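Local atomic coordinates of putative cytosolic protein (Geobacillus zalihae, PDB entry 6AHX), a protein that probably senses copper as a CsoR-family transcriptional repressor, releasing operator DNA when the metal binds. Residues Lys65-Phe68 / Ala69-Glu73; His32-Ala35 / Ile36-Ala40. One frame throughout, in Å; residues are numbered along the deposited sequence.

Interaction 1: Lys65-Phe68 / Ala69-Glu73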
loop_
_atom_site.group_PDB
_atom_site.type_symbol
_atom_site.label_atom_id
_atom_site.label_comp_id
_atom_site.label_asym_id
_atom_site.label_seq_id
_atom_site.Cartn_x
_atom_site.Cartn_y
_atom_site.Cartn_z
ATOM N N LYS A 65 8.003 8.109 6.899
ATOM C CA LYS A 65 9.244 8.710 7.401
ATOM C C LYS A 65 9.537 10.086 6.792
ATOM O O LYS A 65 9.842 10.994 7.498
ATOM C CB LYS A 65 10.395 7.794 7.154
ATOM C CG LYS A 65 10.355 6.552 8.012
ATOM C CD LYS A 65 11.592 5.733 7.638
ATOM C CE LYS A 65 11.676 4.325 8.229
ATOM N NZ LYS A 65 10.813 4.079 9.417
ATOM N N VAL A 66 9.363 10.233 5.506
ATOM C CA VAL A 66 9.565 11.513 4.843
ATOM C C VAL A 66 8.569 12.557 5.361
ATOM O O VAL A 66 8.928 13.733 5.576
ATOM C CB VAL A 66 9.400 11.363 3.315
ATOM C CG1 VAL A 66 9.285 12.694 2.573
ATOM C CG2 VAL A 66 10.522 10.547 2.755
ATOM N N ILE A 67 7.316 12.155 5.489
ATOM C CA ILE A 67 6.284 13.052 5.948
ATOM C C ILE A 67 6.541 13.426 7.395
ATOM O O ILE A 67 6.444 14.585 7.763
ATOM C CB ILE A 67 4.886 12.388 5.839
ATOM C CG1 ILE A 67 4.470 12.196 4.343
ATOM C CG2 ILE A 67 3.782 13.141 6.657
ATOM C CD1 ILE A 67 3.243 11.278 4.207
ATOM N N PHE A 68 6.817 12.432 8.216
ATOM C CA PHE A 68 7.196 12.692 9.594
ATOM C C PHE A 68 8.406 13.669 9.734
ATOM O O PHE A 68 8.364 14.588 10.541
ATOM C CB PHE A 68 7.437 11.380 10.364
ATOM C CG PHE A 68 7.439 11.559 11.858
ATOM C CD1 PHE A 68 6.283 11.550 12.579
ATOM C CD2 PHE A 68 8.603 11.765 12.536
ATOM C CE1 PHE A 68 6.290 11.718 13.971
ATOM C CE2 PHE A 68 8.624 11.915 13.920
ATOM C CZ PHE A 68 7.464 11.915 14.631
ATOM N N ALA A 69 9.458 13.488 8.950
ATOM C CA ALA A 69 10.544 14.459 8.906
ATOM C C ALA A 69 10.137 15.870 8.487
ATOM O O ALA A 69 10.463 16.845 9.145
ATOM C CB ALA A 69 11.660 13.963 8.016
ATOM N N ASP A 70 9.434 15.989 7.394
ATOM C CA ASP A 70 8.937 17.297 6.963
ATOM C C ASP A 70 7.961 18.045 7.876
ATOM O O ASP A 70 7.885 19.258 7.806
ATOM C CB ASP A 70 8.246 17.157 5.618
ATOM C CG ASP A 70 9.174 16.761 4.518
ATOM O OD1 ASP A 70 10.381 16.636 4.763
ATOM O OD2 ASP A 70 8.639 16.544 3.388
ATOM N N HIS A 71 7.161 17.322 8.657
ATOM C CA HIS A 71 6.069 17.895 9.428
ATOM C C HIS A 71 6.124 17.432 10.860
ATOM O O HIS A 71 5.118 17.359 11.516
ATOM C CB HIS A 71 4.717 17.551 8.766
ATOM C CG HIS A 71 4.625 18.037 7.353
ATOM N ND1 HIS A 71 4.279 19.334 7.047
ATOM C CD2 HIS A 71 4.935 17.442 6.172
ATOM C CE1 HIS A 71 4.369 19.524 5.739
ATOM N NE2 HIS A 71 4.782 18.397 5.186
ATOM N N MET A 72 7.306 17.166 11.377
ATOM C CA MET A 72 7.470 16.581 12.711
ATOM C C MET A 72 6.637 17.266 13.789
ATOM O O MET A 72 6.021 16.610 14.638
ATOM C CB MET A 72 8.960 16.551 13.094
ATOM C CG MET A 72 9.202 15.887 14.416
ATOM S SD MET A 72 10.872 15.547 14.936
ATOM C CE MET A 72 11.464 14.451 13.640
ATOM N N GLU A 73 6.637 18.593 13.776
ATOM C CA GLU A 73 5.982 19.342 14.813
ATOM C C GLU A 73 4.493 18.945 14.935
ATOM O O GLU A 73 3.996 18.747 16.021
ATOM C CB GLU A 73 6.061 20.833 14.523
ATOM C CG GLU A 73 5.552 21.649 15.697
ATOM C CD GLU A 73 5.300 23.080 15.337
ATOM O OE1 GLU A 73 6.133 23.720 14.696
ATOM O OE2 GLU A 73 4.284 23.575 15.724
#

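Interaction 2: His32-Ala35 / Ile36-Ala40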
loop_
_atom_site.group_PDB
_atom_site.type_symbol
_atom_site.label_atom_id
_atom_site.label_comp_id
_atom_site.label_asym_id
_atom_site.label_seq_id
_atom_site.Cartn_x
_atom_site.Cartn_y
_atom_site.Cartn_z
ATOM N N HIS A 32 1.158 0.985 -8.243
ATOM C CA HIS A 32 1.887 -0.241 -7.902
ATOM C C HIS A 32 0.882 -1.242 -7.325
ATOM O O HIS A 32 0.810 -2.384 -7.762
ATOM C CB HIS A 32 3.040 0.151 -6.984
ATOM C CG HIS A 32 4.095 -0.892 -6.814
ATOM N ND1 HIS A 32 3.969 -2.195 -7.259
ATOM C CD2 HIS A 32 5.253 -0.837 -6.163
ATOM C CE1 HIS A 32 5.011 -2.891 -6.880
ATOM N NE2 HIS A 32 5.813 -2.081 -6.228
ATOM N N VAL A 33 0.062 -0.810 -6.405
ATOM C CA VAL A 33 -0.997 -1.699 -5.854
ATOM C C VAL A 33 -1.984 -2.155 -6.936
ATOM O O VAL A 33 -2.368 -3.371 -6.969
ATOM C CB VAL A 33 -1.764 -1.109 -4.616
ATOM C CG1 VAL A 33 -2.750 -2.152 -4.086
ATOM C CG2 VAL A 33 -0.849 -0.733 -3.466
ATOM N N ARG A 34 -2.330 -1.212 -7.843
ATOM C CA ARG A 34 -3.147 -1.530 -8.997
ATOM C C ARG A 34 -2.550 -2.659 -9.798
ATOM O O ARG A 34 -3.267 -3.542 -10.278
ATOM C CB ARG A 34 -3.327 -0.320 -9.899
ATOM C CG ARG A 34 -4.140 -0.638 -11.164
ATOM C CD ARG A 34 -4.804 0.580 -11.850
ATOM N NE ARG A 34 -3.929 1.769 -11.929
ATOM C CZ ARG A 34 -3.962 2.876 -11.134
ATOM N NH1 ARG A 34 -3.071 3.866 -11.355
ATOM N NH2 ARG A 34 -4.864 3.045 -10.121
ATOM N N ALA A 35 -1.225 -2.649 -9.934
ATOM C CA ALA A 35 -0.542 -3.671 -10.724
ATOM C C ALA A 35 -0.545 -4.986 -10.044
ATOM O O ALA A 35 -0.772 -6.019 -10.688
ATOM C CB ALA A 35 0.892 -3.238 -11.024
ATOM N N ILE A 36 -0.344 -4.934 -8.728
ATOM C CA ILE A 36 -0.374 -6.117 -7.872
ATOM C C ILE A 36 -1.741 -6.770 -7.905
ATOM O O ILE A 36 -1.851 -7.988 -8.009
ATOM C CB ILE A 36 0.059 -5.834 -6.405
ATOM C CG1 ILE A 36 1.509 -5.276 -6.316
ATOM C CG2 ILE A 36 -0.065 -7.122 -5.569
ATOM C CD1 ILE A 36 1.931 -4.864 -4.927
ATOM N N LYS A 37 -2.766 -5.937 -7.824
ATOM C CA LYS A 37 -4.153 -6.388 -8.056
ATOM C C LYS A 37 -4.318 -7.142 -9.426
ATOM O O LYS A 37 -4.972 -8.201 -9.507
ATOM C CB LYS A 37 -5.085 -5.173 -7.966
ATOM C CG LYS A 37 -6.559 -5.483 -8.217
ATOM C CD LYS A 37 -7.357 -4.234 -8.425
ATOM C CE LYS A 37 -7.031 -3.696 -9.802
ATOM N NZ LYS A 37 -7.746 -2.397 -9.982
ATOM N N GLU A 38 -3.685 -6.599 -10.466
ATOM C CA GLU A 38 -3.775 -7.172 -11.764
ATOM C C GLU A 38 -2.929 -8.398 -11.832
ATOM O O GLU A 38 -3.310 -9.320 -12.492
ATOM C CB GLU A 38 -3.417 -6.175 -12.849
ATOM C CG GLU A 38 -4.432 -5.058 -13.027
ATOM C CD GLU A 38 -3.891 -3.829 -13.805
ATOM O OE1 GLU A 38 -4.692 -2.868 -13.997
ATOM O OE2 GLU A 38 -2.677 -3.787 -14.223
ATOM N N MET A 39 -1.808 -8.448 -11.147
ATOM C CA MET A 39 -1.061 -9.684 -11.072
ATOM C C MET A 39 -1.876 -10.814 -10.493
ATOM O O MET A 39 -1.837 -11.929 -10.978
ATOM C CB MET A 39 0.198 -9.511 -10.190
ATOM C CG MET A 39 1.306 -8.646 -10.809
ATOM S SD MET A 39 2.674 -8.304 -9.664
ATOM C CE MET A 39 3.478 -9.887 -9.713
ATOM N N ALA A 40 -2.562 -10.544 -9.396
ATOM C CA ALA A 40 -3.439 -11.516 -8.764
ATOM C C ALA A 40 -4.553 -11.928 -9.706
ATOM O O ALA A 40 -4.792 -13.094 -9.927
ATOM C CB ALA A 40 -4.025 -10.966 -7.445
#

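Interaction 1: Lys65-Phe68 / Ala69-Glu73
Phe-68 and Met-72 meet at the end of a helix, where the methionine reaches back one turn to the aromatic ring. CE of Met-72 lies 3.8 Å from CE2 of Phe-68, and SD of Met-72 stands 5.4 Å from the ring centroid, obliquely placed, which makes a Met-aromatic contact. A long unbranched chain can span this turn, and its bend at chi3 (-61°) turns the methyl toward the ring. The firm part is the backbone of the last turn. Ala-69 N gives a nearly straight bond of 2.9 Å to Lys-65 O, and Asp-70 N does the same to Val-66 O. The ladder then bends: His-71 N still reaches Ile-67 O at 3.0 Å, but the N-H...O angle falls to 135° as His-71 leaves helical torsions and takes the N-cap position of the next short helix. The His-71 ring sets its edge near Ile-67 O, with CD2 3.6 Å from that oxygen. A histidine here, near Cys-46 of the second subunit, is consistent with the Cys/His copper site of CsoR relatives. Looser by contrast is the exposed side, where Met-72 lies and the Lys-65 ammonium makes a long, weak ion pair with Asp-61. Asp-70 runs alongside Val-66, and its carboxylate forms a salt bridge with Arg-19, which should steady its negative charge. Buried Ile-67 and its neighbour Val-66 rest on Val-22, His-71 meets Tyr-18 edge-to-face, and Ile-67 and Phe-68 pack on Cys-46 and Leu-50 of the second subunit, so the end of helix 46-70 packs against both helix 20-41 of its own chain and the second subunit.

Interaction 2: His32-Ala35 / Ile36-Ala40
Arg-34 and Glu-38 lie side by side one helical turn apart, yet their charged ends do not meet. The acid touches the aliphatic part of the arginine, OE1 of Glu-38 lying 3.6 Å from CG of Arg-34, while the guanidinium and carboxylate planes are turned 57° apart. Arg-34 bends at chi3, 43°, carrying its guanidinium to Glu-30 of the second subunit. Lys-37 bends at the same torsion, and its NZ forms a salt bridge with that same Glu-30, OE2 taking Arg-34 and OE1 taking Lys-37. Long, flexible basic chains suit this face of helix 20-41, which packs against the second subunit in the antiparallel four-helix bundle that two subunits form in CsoR-type repressors. Val-33 and Ala-40, apolar, both rest there on Leu-26 of the other chain. On another face His-32 and Ile-36 touch obliquely, the ring's ND1 being 4.1 Å from both CG1 and CD1 of Ile-36. Both pack on Gln-52 and Val-56 of helix 46-70: Ile-36 is buried, as suits a hydrocarbon, whereas His-32, partly exposed, can lie flat-ringed against it and still tolerate water. With CG1 opposite its carbonyl carbon (chi1 -60°), Ile-36 brings that arm within 3.3 Å of His-32 O and on to the imidazole.

How the interactions relate
Interaction 2 lies toward the C-terminal end of helix 20-41 and interaction 1 at the C-terminal end of helix 46-70, so they sit on opposite sides of the chain's centre in an antiparallel helical hairpin. Their nearest atoms are about 15 Å apart. Helix 46-70 receives His-32 and Ile-36 in its first half, whereas its far end meets the early part of helix 20-41 through Val-22. Both contacts reach the second subunit, interaction 1 by apolar packing and interaction 2 by packing plus salt bridges. Interaction 1, with His-71 and a cysteine of the second subunit, probably lies where CsoR relatives hold copper; interaction 2 is far along the bundle, its centre 29 Å from that of interaction 1.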